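Local coordinates for protein putative oxidoreductase yhhX (Escherichia coli K-12, PDB 3F4L) that probably acts as an NADP-dependent oxidoreductase of the Gfo/Idh/MocA family, possibly a scyllo-inositol dehydrogenase, at residues V94-T99 with G176-D181; E107-A112 with V317-V322; F131-K136 with G243-Y248; S140-E145 with L277-D282. One frame throughout, in Å; residues are numbered along the deposited sequence.

In the fold
The four contacts fall into two pairs. Interactions 1 and 2, with centres about 13 Å apart, both join the Rossmann part to the C-terminal alpha/beta part: the loop after strand 91-94 meets helix 171-187, and helix 102-115 meets the start of helix 319-331. They touch through Phe98 and Phe109. Interactions 3 and 4, about 12 Å apart between centres, both reach one mixed sheet, through neighbouring strands 243-247 and 275-280, and both touch the second subunit. Along the chain the first partners come in numerical order, then helix 171-187, the two strands and finally 317-322. The two pairs occupy different regions, though interactions 1 and 3 come within about 6 Å at their nearest atoms.

Interaction 1: V94-T99 with G176-D181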
loop_
_atom_site.group_PDB
_atom_site.type_symbol
_atom_site.label_atom_id
_atom_site.label_comp_id
_atom_site.label_asym_id
_atom_site.label_seq_id
_atom_site.Cartn_x
_atom_site.Cartn_y
_atom_site.Cartn_z
ATOM N N VAL A 94 9.056 21.621 -21.988
ATOM C CA VAL A 94 9.365 20.294 -22.503
ATOM C C VAL A 94 8.469 19.167 -21.990
ATOM O O VAL A 94 8.255 19.033 -20.790
ATOM C CB VAL A 94 10.824 19.907 -22.179
ATOM C CG1 VAL A 94 11.222 18.681 -22.987
ATOM C CG2 VAL A 94 11.760 21.073 -22.471
ATOM N N GLU A 95 7.966 18.351 -22.910
ATOM C CA GLU A 95 7.122 17.218 -22.540
ATOM C C GLU A 95 7.956 16.094 -21.932
ATOM O O GLU A 95 9.168 16.037 -22.131
ATOM C CB GLU A 95 6.379 16.684 -23.759
ATOM C CG GLU A 95 5.040 17.337 -23.995
ATOM C CD GLU A 95 4.181 16.529 -24.937
ATOM O OE1 GLU A 95 2.963 16.804 -25.012
ATOM O OE2 GLU A 95 4.729 15.618 -25.599
ATOM N N LYS A 96 7.300 15.203 -21.191
ATOM C CA LYS A 96 7.977 14.071 -20.554
ATOM C C LYS A 96 8.691 13.209 -21.597
ATOM O O LYS A 96 8.132 12.911 -22.647
ATOM C CB LYS A 96 6.955 13.214 -19.790
ATOM C CG LYS A 96 6.128 13.991 -18.759
ATOM C CD LYS A 96 5.088 14.935 -19.399
ATOM C CE LYS A 96 3.998 14.144 -20.132
ATOM N NZ LYS A 96 2.818 14.971 -20.525
ATOM N N PRO A 97 9.949 12.811 -21.334
ATOM C CA PRO A 97 10.784 13.099 -20.164
ATOM C C PRO A 97 11.574 14.384 -20.415
ATOM O O PRO A 97 11.995 14.640 -21.538
ATOM C CB PRO A 97 11.720 11.884 -20.085
ATOM C CG PRO A 97 11.321 10.984 -21.269
ATOM C CD PRO A 97 10.656 11.898 -22.239
ATOM N N PHE A 98 11.767 15.178 -19.370
ATOM C CA PHE A 98 12.503 16.440 -19.465
ATOM C C PHE A 98 13.822 16.244 -20.208
ATOM O O PHE A 98 14.102 16.916 -21.202
ATOM C CB PHE A 98 12.770 16.978 -18.059
ATOM C CG PHE A 98 13.203 18.410 -18.033
ATOM C CD1 PHE A 98 12.432 19.390 -18.653
ATOM C CD2 PHE A 98 14.373 18.781 -17.390
ATOM C CE1 PHE A 98 12.823 20.727 -18.634
ATOM C CE2 PHE A 98 14.778 20.121 -17.364
ATOM C CZ PHE A 98 13.998 21.093 -17.988
ATOM N N THR A 99 14.627 15.313 -19.710
ATOM C CA THR A 99 15.915 14.977 -20.310
ATOM C C THR A 99 16.164 13.514 -20.020
ATOM O O THR A 99 15.517 12.931 -19.147
ATOM C CB THR A 99 17.091 15.787 -19.705
ATOM O OG1 THR A 99 17.055 15.698 -18.274
ATOM C CG2 THR A 99 17.019 17.243 -20.137
ATOM N N GLY A 176 5.179 7.069 -13.548
ATOM C CA GLY A 176 5.695 7.515 -12.269
ATOM C C GLY A 176 6.144 8.959 -12.306
ATOM O O GLY A 176 6.045 9.674 -11.303
ATOM N N VAL A 177 6.637 9.401 -13.458
ATOM C CA VAL A 177 7.105 10.778 -13.583
ATOM C C VAL A 177 6.005 11.760 -13.171
ATOM O O VAL A 177 6.282 12.775 -12.530
ATOM C CB VAL A 177 7.604 11.091 -15.036
ATOM C CG1 VAL A 177 6.432 11.122 -16.027
ATOM C CG2 VAL A 177 8.350 12.427 -15.053
ATOM N N HIS A 178 4.756 11.438 -13.512
ATOM C CA HIS A 178 3.612 12.292 -13.179
ATOM C C HIS A 178 3.107 12.136 -11.746
ATOM O O HIS A 178 2.869 13.115 -11.050
ATOM C CB HIS A 178 2.448 11.993 -14.111
ATOM C CG HIS A 178 2.659 12.473 -15.506
ATOM N ND1 HIS A 178 2.457 11.668 -16.605
ATOM C CD2 HIS A 178 3.008 13.689 -15.987
ATOM C CE1 HIS A 178 2.668 12.369 -17.706
ATOM N NE2 HIS A 178 3.004 13.599 -17.358
ATOM N N THR A 179 2.913 10.898 -11.319
ATOM C CA THR A 179 2.421 10.671 -9.980
ATOM C C THR A 179 3.430 11.089 -8.917
ATOM O O THR A 179 3.043 11.650 -7.896
ATOM C CB THR A 179 1.978 9.206 -9.815
ATOM O OG1 THR A 179 3.035 8.325 -10.211
ATOM C CG2 THR A 179 0.757 8.941 -10.689
HETATM N N MSE A 180 4.720 10.858 -9.155
HETATM C CA MSE A 180 5.723 11.270 -8.170
HETATM C C MSE A 180 5.852 12.789 -8.149
HETATM O O MSE A 180 6.108 13.378 -7.104
HETATM C CB MSE A 180 7.093 10.636 -8.457
HETATM C CG MSE A 180 7.170 9.139 -8.164
HETATM SE SE MSE A 180 8.995 8.612 -7.716
HETATM C CE MSE A 180 9.827 9.031 -9.410
ATOM N N ASP A 181 5.686 13.421 -9.308
ATOM C CA ASP A 181 5.753 14.879 -9.391
ATOM C C ASP A 181 4.682 15.511 -8.495
ATOM O O ASP A 181 4.929 16.520 -7.835
ATOM C CB ASP A 181 5.539 15.355 -10.826
ATOM C CG ASP A 181 5.412 16.860 -10.920
ATOM O OD1 ASP A 181 6.450 17.561 -10.819
ATOM O OD2 ASP A 181 4.272 17.345 -11.077
#
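Lys96 reaches across to His178 and Val177, joining a loop at the end of a Rossmann strand to helix 171-187 of the C-terminal part. The apolar share is carried by a lysine methylene and a valine methyl. Lys96 CG lies 4.0 Å from Val177 CG1, and that same methyl sits over the centre of one face of the His178 imidazole, so Val177 lies against the lysine and backs the imidazole of its own helix.

The polar share is a close approach without a bond. Bends at chi2 (72°) and chi3 (66°) fold the lysine chain back, and it crosses the histidine side chain at about a right angle, its CG, CD and CE passing close to NE2. Lys96 CE is modelled only 3.0 Å from His178 NE2, a short separation whose exact value is doubtful; Lys96 NZ stands 3.5 Å from His178 NE2, in the ring plane at the edge but at a poor angle for hydrogen bonding.

The loop carries a cis peptide before Pro97 and is tied to its surroundings by Pro97 O with His78 and by Glu95 with His18 and Ser13. On the helix, Asp181 forms a salt bridge with Arg126.

The Glu-Lys-Pro sequence is a hallmark of this family. As in relatives, Lys96 and His178 probably line the substrate side of the cofactor cleft; their close approach without a bond implies no more than that.

Interaction 2: E107-A112 with V317-V322; sequences ELFALA and VKESEV
Phe109 and Glu319 form the densest part of this junction between helix 102-115 and the start of helix 319-331. Glu319 CG hangs over the centre of the phenyl ring, 3.5 Å from the centroid and 11° off the ring normal, a CH-pi contact. With this CG anti to the backbone N (chi1 -174°) and the chain extended beyond it, the carboxylate lies past the ring, near Phe109 CB; carboxylate and ring planes lie nearly parallel. At the far end of the ring, Phe109 CZ meets Val322 CB at 3.8 Å, with Val322 CG1 at the ring edge.

The carboxylate side is looser: Glu319 is partly exposed, and its OE2 has a long, weak ion pair with Lys113. Lys318, at the N-cap position, donates its backbone N-H to Glu321 OE1 at 2.8 Å, an oxygen also in a salt bridge with Arg126. Were Phe109 replaced by an alanine, Glu319 CG and Val322 would probably be left facing a gap where the ring had been.

The Phe109 ring also meets Phe98 of the loop after strand 91-94 and Val119 of strand 119-121, while Val322 touches Phe98 and Pro121, so both helices close over the Rossmann sheet's edge strand.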
loop_
_atom_site.group_PDB
_atom_site.type_symbol
_atom_site.label_atom_id
_atom_site.label_comp_id
_atom_site.label_asym_id
_atom_site.label_seq_id
_atom_site.Cartn_x
_atom_site.Cartn_y
_atom_site.Cartn_z
ATOM N N GLU A 107 22.212 20.786 -16.814
ATOM C CA GLU A 107 22.841 21.593 -17.856
ATOM C C GLU A 107 21.832 22.545 -18.504
ATOM O O GLU A 107 22.153 23.689 -18.832
ATOM C CB GLU A 107 23.437 20.681 -18.925
ATOM C CG GLU A 107 24.332 21.394 -19.918
ATOM C CD GLU A 107 24.938 20.439 -20.925
ATOM O OE1 GLU A 107 25.325 19.318 -20.517
ATOM O OE2 GLU A 107 25.038 20.807 -22.116
ATOM N N LEU A 108 20.611 22.060 -18.687
ATOM C CA LEU A 108 19.546 22.857 -19.282
ATOM C C LEU A 108 19.197 24.047 -18.375
ATOM O O LEU A 108 19.013 25.167 -18.852
ATOM C CB LEU A 108 18.316 21.966 -19.503
ATOM C CG LEU A 108 17.709 21.794 -20.898
ATOM C CD1 LEU A 108 18.779 21.621 -21.962
ATOM C CD2 LEU A 108 16.776 20.597 -20.875
ATOM N N PHE A 109 19.112 23.807 -17.068
ATOM C CA PHE A 109 18.790 24.870 -16.122
ATOM C C PHE A 109 19.905 25.926 -16.049
ATOM O O PHE A 109 19.627 27.126 -15.989
ATOM C CB PHE A 109 18.531 24.282 -14.729
ATOM C CG PHE A 109 17.271 23.472 -14.632
ATOM C CD1 PHE A 109 16.037 24.045 -14.938
ATOM C CD2 PHE A 109 17.310 22.154 -14.203
ATOM C CE1 PHE A 109 14.859 23.313 -14.809
ATOM C CE2 PHE A 109 16.140 21.412 -14.070
ATOM C CZ PHE A 109 14.910 21.995 -14.374
ATOM N N ALA A 110 21.159 25.481 -16.061
ATOM C CA ALA A 110 22.287 26.413 -16.013
ATOM C C ALA A 110 22.253 27.338 -17.232
ATOM O O ALA A 110 22.384 28.560 -17.109
ATOM C CB ALA A 110 23.597 25.647 -15.966
ATOM N N LEU A 111 22.069 26.748 -18.409
ATOM C CA LEU A 111 21.992 27.523 -19.640
ATOM C C LEU A 111 20.849 28.538 -19.571
ATOM O O LEU A 111 21.036 29.719 -19.865
ATOM C CB LEU A 111 21.776 26.590 -20.832
ATOM C CG LEU A 111 21.521 27.267 -22.182
ATOM C CD1 LEU A 111 22.658 28.235 -22.497
ATOM C CD2 LEU A 111 21.400 26.211 -23.272
ATOM N N ALA A 112 19.662 28.078 -19.180
ATOM C CA ALA A 112 18.506 28.967 -19.085
ATOM C C ALA A 112 18.781 30.140 -18.150
ATOM O O ALA A 112 18.483 31.294 -18.473
ATOM C CB ALA A 112 17.282 28.188 -18.597
ATOM N N VAL A 317 6.663 25.092 -11.718
ATOM C CA VAL A 317 7.443 23.941 -11.277
ATOM C C VAL A 317 8.818 24.431 -10.812
ATOM O O VAL A 317 9.501 25.162 -11.537
ATOM C CB VAL A 317 7.655 22.915 -12.419
ATOM C CG1 VAL A 317 8.546 21.775 -11.941
ATOM C CG2 VAL A 317 6.315 22.356 -12.882
ATOM N N LYS A 318 9.233 24.029 -9.616
ATOM C CA LYS A 318 10.536 24.445 -9.119
ATOM C C LYS A 318 11.630 23.534 -9.676
ATOM O O LYS A 318 11.417 22.329 -9.866
ATOM C CB LYS A 318 10.572 24.405 -7.586
ATOM C CG LYS A 318 9.450 25.189 -6.915
ATOM C CD LYS A 318 9.727 25.417 -5.431
ATOM C CE LYS A 318 9.896 24.116 -4.670
ATOM N NZ LYS A 318 10.232 24.376 -3.244
ATOM N N GLU A 319 12.799 24.121 -9.928
ATOM C CA GLU A 319 13.952 23.387 -10.455
ATOM C C GLU A 319 14.260 22.162 -9.588
ATOM O O GLU A 319 14.477 21.066 -10.106
ATOM C CB GLU A 319 15.179 24.321 -10.512
ATOM C CG GLU A 319 16.430 23.738 -11.184
ATOM C CD GLU A 319 17.609 24.728 -11.202
ATOM O OE1 GLU A 319 17.393 25.898 -11.593
ATOM O OE2 GLU A 319 18.748 24.336 -10.839
ATOM N N SER A 320 14.271 22.352 -8.270
ATOM C CA SER A 320 14.567 21.261 -7.345
ATOM C C SER A 320 13.588 20.098 -7.462
ATOM O O SER A 320 13.966 18.949 -7.273
ATOM C CB SER A 320 14.584 21.767 -5.897
ATOM O OG SER A 320 13.318 22.259 -5.492
ATOM N N GLU A 321 12.331 20.390 -7.769
ATOM C CA GLU A 321 11.333 19.332 -7.913
ATOM C C GLU A 321 11.647 18.493 -9.149
ATOM O O GLU A 321 11.482 17.274 -9.155
ATOM C CB GLU A 321 9.931 19.942 -8.031
ATOM C CG GLU A 321 9.572 20.819 -6.836
ATOM C CD GLU A 321 8.215 21.490 -6.960
ATOM O OE1 GLU A 321 7.940 22.128 -7.995
ATOM O OE2 GLU A 321 7.419 21.393 -6.008
ATOM N N VAL A 322 12.113 19.149 -10.201
ATOM C CA VAL A 322 12.438 18.443 -11.429
ATOM C C VAL A 322 13.641 17.535 -11.210
ATOM O O VAL A 322 13.624 16.377 -11.604
ATOM C CB VAL A 322 12.736 19.437 -12.577
ATOM C CG1 VAL A 322 13.064 18.687 -13.849
ATOM C CG2 VAL A 322 11.538 20.335 -12.791
#

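Interaction 3: F131-K136 with G243-Y248; sequences FLTAKK and GSFIKY
Helix 129-140 passes over strand 243-247 with Ala134 CA 7.3 Å from Phe245 CA, the closest pair of CA atoms between the two segments. This is helix-on-sheet packing in the alpha/beta fold of the C-terminal part, where the helix covers one face of a mixed sheet.

Phe245 is the strand's main contribution. With CG anti to the backbone N (chi1 164°), its ring extends from the sheet to the helix and meets two consecutive residues. Thr133 CG2 comes to the ring edge, 3.8 Å from Phe245 CE1, the two side chains crossing at about a right angle. Ala134 approaches obliquely, with its CA 3.6 Å from Phe245 CE2 and its CB 3.7 Å from the same atom. The threonine hydroxyl turns elsewhere: OG1 bonds Ser129 O of its own helix and Glu294 N.

A serine at Phe245 would probably leave Thr133 CG2 and Ala134 facing a gap between helix and sheet, with a hydroxyl set in apolar surroundings. Met291 and Val238 also touch the Phe245 side chain. Ile246 packs on Ile231 of the second subunit. Lys247 NZ, which also bonds Gly249 O and Ser273 OG, donates to Tyr248 O at 3.2 Å, from 44° above the carbonyl plane.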
loop_
_atom_site.group_PDB
_atom_site.type_symbol
_atom_site.label_atom_id
_atom_site.label_comp_id
_atom_site.label_asym_id
_atom_site.label_seq_id
_atom_site.Cartn_x
_atom_site.Cartn_y
_atom_site.Cartn_z
ATOM N N PHE A 131 -6.286 15.106 -7.921
ATOM C CA PHE A 131 -5.141 15.604 -7.179
ATOM C C PHE A 131 -5.460 16.916 -6.458
ATOM O O PHE A 131 -5.179 17.066 -5.260
ATOM C CB PHE A 131 -3.959 15.811 -8.131
ATOM C CG PHE A 131 -2.797 16.497 -7.496
ATOM C CD1 PHE A 131 -2.081 15.880 -6.478
ATOM C CD2 PHE A 131 -2.440 17.786 -7.885
ATOM C CE1 PHE A 131 -1.021 16.545 -5.853
ATOM C CE2 PHE A 131 -1.381 18.459 -7.261
ATOM C CZ PHE A 131 -0.676 17.837 -6.249
ATOM N N LEU A 132 -6.051 17.869 -7.175
ATOM C CA LEU A 132 -6.373 19.155 -6.559
ATOM C C LEU A 132 -7.317 19.019 -5.367
ATOM O O LEU A 132 -7.230 19.797 -4.414
ATOM C CB LEU A 132 -6.974 20.121 -7.582
ATOM C CG LEU A 132 -6.069 20.615 -8.717
ATOM C CD1 LEU A 132 -6.891 21.467 -9.665
ATOM C CD2 LEU A 132 -4.891 21.407 -8.162
ATOM N N THR A 133 -8.221 18.045 -5.417
ATOM C CA THR A 133 -9.143 17.841 -4.308
ATOM C C THR A 133 -8.348 17.323 -3.104
ATOM O O THR A 133 -8.558 17.759 -1.984
ATOM C CB THR A 133 -10.267 16.816 -4.654
ATOM O OG1 THR A 133 -10.910 17.191 -5.881
ATOM C CG2 THR A 133 -11.324 16.796 -3.548
ATOM N N ALA A 134 -7.432 16.391 -3.339
ATOM C CA ALA A 134 -6.623 15.853 -2.254
ATOM C C ALA A 134 -5.750 16.972 -1.662
ATOM O O ALA A 134 -5.578 17.062 -0.443
ATOM C CB ALA A 134 -5.754 14.720 -2.767
ATOM N N LYS A 135 -5.214 17.824 -2.535
ATOM C CA LYS A 135 -4.375 18.944 -2.112
ATOM C C LYS A 135 -5.207 19.873 -1.222
ATOM O O LYS A 135 -4.751 20.311 -0.165
ATOM C CB LYS A 135 -3.852 19.705 -3.348
ATOM C CG LYS A 135 -2.888 20.862 -3.056
ATOM C CD LYS A 135 -2.246 21.405 -4.345
ATOM C CE LYS A 135 -1.415 22.677 -4.108
ATOM N NZ LYS A 135 -2.267 23.780 -3.565
ATOM N N LYS A 136 -6.433 20.164 -1.643
ATOM C CA LYS A 136 -7.294 21.038 -0.863
ATOM C C LYS A 136 -7.531 20.410 0.508
ATOM O O LYS A 136 -7.431 21.088 1.534
ATOM C CB LYS A 136 -8.625 21.265 -1.591
ATOM C CG LYS A 136 -9.596 22.187 -0.849
ATOM C CD LYS A 136 -10.887 22.354 -1.635
ATOM C CE LYS A 136 -11.985 23.013 -0.797
ATOM N NZ LYS A 136 -12.449 22.115 0.316
ATOM N N GLY A 243 -7.939 12.664 10.982
ATOM C CA GLY A 243 -8.913 12.127 10.044
ATOM C C GLY A 243 -8.369 11.577 8.740
ATOM O O GLY A 243 -7.162 11.427 8.569
ATOM N N SER A 244 -9.275 11.284 7.815
ATOM C CA SER A 244 -8.905 10.729 6.521
ATOM C C SER A 244 -9.681 11.363 5.367
ATOM O O SER A 244 -10.750 11.947 5.554
ATOM C CB SER A 244 -9.171 9.213 6.504
ATOM O OG SER A 244 -8.546 8.551 7.590
ATOM N N PHE A 245 -9.117 11.221 4.175
ATOM C CA PHE A 245 -9.706 11.699 2.933
ATOM C C PHE A 245 -9.555 10.553 1.943
ATOM O O PHE A 245 -8.489 9.939 1.861
ATOM C CB PHE A 245 -8.951 12.923 2.400
ATOM C CG PHE A 245 -9.250 13.248 0.955
ATOM C CD1 PHE A 245 -10.295 14.102 0.615
ATOM C CD2 PHE A 245 -8.473 12.704 -0.063
ATOM C CE1 PHE A 245 -10.558 14.417 -0.731
ATOM C CE2 PHE A 245 -8.722 13.007 -1.406
ATOM C CZ PHE A 245 -9.767 13.868 -1.743
ATOM N N ILE A 246 -10.616 10.274 1.197
ATOM C CA ILE A 246 -10.618 9.216 0.202
ATOM C C ILE A 246 -11.257 9.758 -1.077
ATOM O O ILE A 246 -12.260 10.475 -1.034
ATOM C CB ILE A 246 -11.426 7.988 0.686
ATOM C CG1 ILE A 246 -10.869 7.479 2.019
ATOM C CG2 ILE A 246 -11.330 6.871 -0.331
ATOM C CD1 ILE A 246 -9.441 6.977 1.937
ATOM N N LYS A 247 -10.666 9.421 -2.213
ATOM C CA LYS A 247 -11.182 9.888 -3.492
ATOM C C LYS A 247 -11.097 8.789 -4.534
ATOM O O LYS A 247 -10.003 8.330 -4.876
ATOM C CB LYS A 247 -10.375 11.116 -3.959
ATOM C CG LYS A 247 -10.692 11.658 -5.363
ATOM C CD LYS A 247 -12.081 12.262 -5.442
ATOM C CE LYS A 247 -12.315 12.999 -6.762
ATOM N NZ LYS A 247 -12.186 12.139 -7.978
ATOM N N TYR A 248 -12.255 8.338 -5.009
ATOM C CA TYR A 248 -12.282 7.347 -6.074
ATOM C C TYR A 248 -12.468 8.146 -7.355
ATOM O O TYR A 248 -13.135 9.179 -7.350
ATOM C CB TYR A 248 -13.463 6.386 -5.935
ATOM C CG TYR A 248 -13.290 5.333 -4.878
ATOM C CD1 TYR A 248 -13.514 5.624 -3.537
ATOM C CD2 TYR A 248 -12.898 4.040 -5.218
ATOM C CE1 TYR A 248 -13.353 4.654 -2.557
ATOM C CE2 TYR A 248 -12.732 3.060 -4.245
ATOM C CZ TYR A 248 -12.963 3.376 -2.916
ATOM O OH TYR A 248 -12.803 2.416 -1.942
#

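Interaction 4: S140-E145 with L277-D282; sequences SGKLGE and LEYVND
This is a mainly apolar loop-on-strand contact, in which the turn linking helix 129-140 to strand 146-152 rests its Lys142 and Leu143 on Tyr279 and Leu277 of strand 275-280, near one edge of the mixed sheet. Leu277 and Tyr279 both point to the turn, while Glu278 between them faces the other way and forms a salt bridge with Lys230 of the second subunit.

The lysine works through its aliphatic part. Lys142 CB stands over the centre of the Tyr279 ring, 3.9 Å from the centroid and 5° off the normal, a CH-pi contact, and the extended chain then runs on above the ring until CD is 3.7 Å from Leu277 CD2. Tyr279 CG lies between its backbone N and carbonyl carbon (chi1 62°), which turns the ring's face to the lysine. Leu143 CD1 meets Leu277 CD1 at 3.4 Å, tighter than usual for two methyls.

The turn is shaped by its own bonds. Ser140 OG accepts from Lys142 N at 3.1 Å, an ST turn, and a type I beta turn runs from Gly141 to Gly144, Gly141 having a positive phi that suits glycine.

Between the two segments the polar link is a water, which donates to Lys142 O at 2.7 Å and to Val280 O at 3.2 Å, bridging the backbones. Lys142 NZ forms a salt bridge with Glu289 of the neighbouring strand. Lysine thus plays two roles: its methylenes cover an aromatic face, and its charge, probably neutralised by Glu289, ties the turn to the sheet's edge strand.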
loop_
_atom_site.group_PDB
_atom_site.type_symbol
_atom_site.label_atom_id
_atom_site.label_comp_id
_atom_site.label_asym_id
_atom_site.label_seq_id
_atom_site.Cartn_x
_atom_site.Cartn_y
_atom_site.Cartn_z
ATOM N N SER A 140 -6.390 21.926 4.057
ATOM C CA SER A 140 -7.486 22.434 4.892
ATOM C C SER A 140 -7.157 22.423 6.383
ATOM O O SER A 140 -7.708 23.216 7.150
ATOM C CB SER A 140 -8.767 21.624 4.672
ATOM O OG SER A 140 -8.669 20.354 5.290
ATOM N N GLY A 141 -6.259 21.530 6.789
ATOM C CA GLY A 141 -5.899 21.426 8.195
ATOM C C GLY A 141 -6.834 20.509 8.971
ATOM O O GLY A 141 -6.570 20.165 10.128
ATOM N N LYS A 142 -7.927 20.102 8.335
ATOM C CA LYS A 142 -8.918 19.222 8.968
ATOM C C LYS A 142 -8.414 17.822 9.337
ATOM O O LYS A 142 -8.920 17.208 10.274
ATOM C CB LYS A 142 -10.139 19.068 8.056
ATOM C CG LYS A 142 -10.882 20.358 7.796
ATOM C CD LYS A 142 -11.862 20.196 6.652
ATOM C CE LYS A 142 -12.593 21.492 6.388
ATOM N NZ LYS A 142 -13.506 21.364 5.227
ATOM N N LEU A 143 -7.435 17.320 8.589
ATOM C CA LEU A 143 -6.884 15.989 8.828
ATOM C C LEU A 143 -5.784 16.006 9.883
ATOM O O LEU A 143 -5.366 14.954 10.373
ATOM C CB LEU A 143 -6.316 15.419 7.525
ATOM C CG LEU A 143 -7.265 15.168 6.344
ATOM C CD1 LEU A 143 -8.113 16.394 6.072
ATOM C CD2 LEU A 143 -6.443 14.833 5.113
ATOM N N GLY A 144 -5.308 17.201 10.220
ATOM C CA GLY A 144 -4.251 17.312 11.208
ATOM C C GLY A 144 -2.940 16.876 10.583
ATOM O O GLY A 144 -2.836 16.802 9.359
ATOM N N GLU A 145 -1.942 16.565 11.403
ATOM C CA GLU A 145 -0.649 16.154 10.867
ATOM C C GLU A 145 -0.782 14.963 9.911
ATOM O O GLU A 145 -1.282 13.901 10.286
ATOM C CB GLU A 145 0.314 15.798 12.002
ATOM C CG GLU A 145 1.745 15.614 11.521
ATOM C CD GLU A 145 2.633 14.986 12.567
ATOM O OE1 GLU A 145 2.618 15.464 13.723
ATOM O OE2 GLU A 145 3.349 14.014 12.234
ATOM N N LEU A 277 -14.408 12.913 3.190
ATOM C CA LEU A 277 -13.600 13.305 4.322
ATOM C C LEU A 277 -14.309 12.901 5.614
ATOM O O LEU A 277 -15.538 12.955 5.716
ATOM C CB LEU A 277 -13.408 14.825 4.265
ATOM C CG LEU A 277 -12.350 15.599 5.043
ATOM C CD1 LEU A 277 -10.953 15.147 4.659
ATOM C CD2 LEU A 277 -12.519 17.083 4.726
ATOM N N GLU A 278 -13.528 12.461 6.591
ATOM C CA GLU A 278 -14.064 12.093 7.893
ATOM C C GLU A 278 -12.978 12.469 8.873
ATOM O O GLU A 278 -11.886 11.901 8.847
ATOM C CB GLU A 278 -14.363 10.592 7.993
ATOM C CG GLU A 278 -15.136 10.248 9.261
ATOM C CD GLU A 278 -15.607 8.803 9.326
ATOM O OE1 GLU A 278 -16.205 8.316 8.345
ATOM O OE2 GLU A 278 -15.390 8.159 10.376
ATOM N N TYR A 279 -13.272 13.444 9.724
ATOM C CA TYR A 279 -12.295 13.907 10.693
ATOM C C TYR A 279 -12.930 14.269 12.029
ATOM O O TYR A 279 -14.161 14.396 12.146
ATOM C CB TYR A 279 -11.548 15.123 10.141
ATOM C CG TYR A 279 -12.447 16.316 9.873
ATOM C CD1 TYR A 279 -13.212 16.389 8.712
ATOM C CD2 TYR A 279 -12.536 17.366 10.790
ATOM C CE1 TYR A 279 -14.041 17.474 8.465
ATOM C CE2 TYR A 279 -13.365 18.459 10.552
ATOM C CZ TYR A 279 -14.113 18.506 9.386
ATOM O OH TYR A 279 -14.917 19.587 9.124
ATOM N N VAL A 280 -12.078 14.433 13.033
ATOM C CA VAL A 280 -12.523 14.792 14.374
ATOM C C VAL A 280 -12.291 16.298 14.534
ATOM O O VAL A 280 -11.154 16.756 14.441
ATOM C CB VAL A 280 -11.701 14.024 15.437
ATOM C CG1 VAL A 280 -12.215 14.336 16.835
ATOM C CG2 VAL A 280 -11.758 12.521 15.158
ATOM N N ASN A 281 -13.354 17.070 14.768
ATOM C CA ASN A 281 -13.186 18.515 14.917
ATOM C C ASN A 281 -12.628 18.912 16.281
ATOM O O ASN A 281 -12.427 18.060 17.153
ATOM C CB ASN A 281 -14.502 19.270 14.617
ATOM C CG ASN A 281 -15.625 18.992 15.626
ATOM O OD1 ASN A 281 -16.785 19.321 15.363
ATOM N ND2 ASN A 281 -15.288 18.419 16.778
ATOM N N ASP A 282 -12.356 20.203 16.446
ATOM C CA ASP A 282 -11.800 20.729 17.687
ATOM C C ASP A 282 -12.639 20.357 18.908
ATOM O O ASP A 282 -12.123 20.268 20.019
ATOM C CB ASP A 282 -11.685 22.252 17.600
ATOM C CG ASP A 282 -11.176 22.723 16.250
ATOM O OD1 ASP A 282 -10.201 22.130 15.737
ATOM O OD2 ASP A 282 -11.748 23.694 15.704
HETATM O O HOH W 1 -9.536 18.731 12.454
#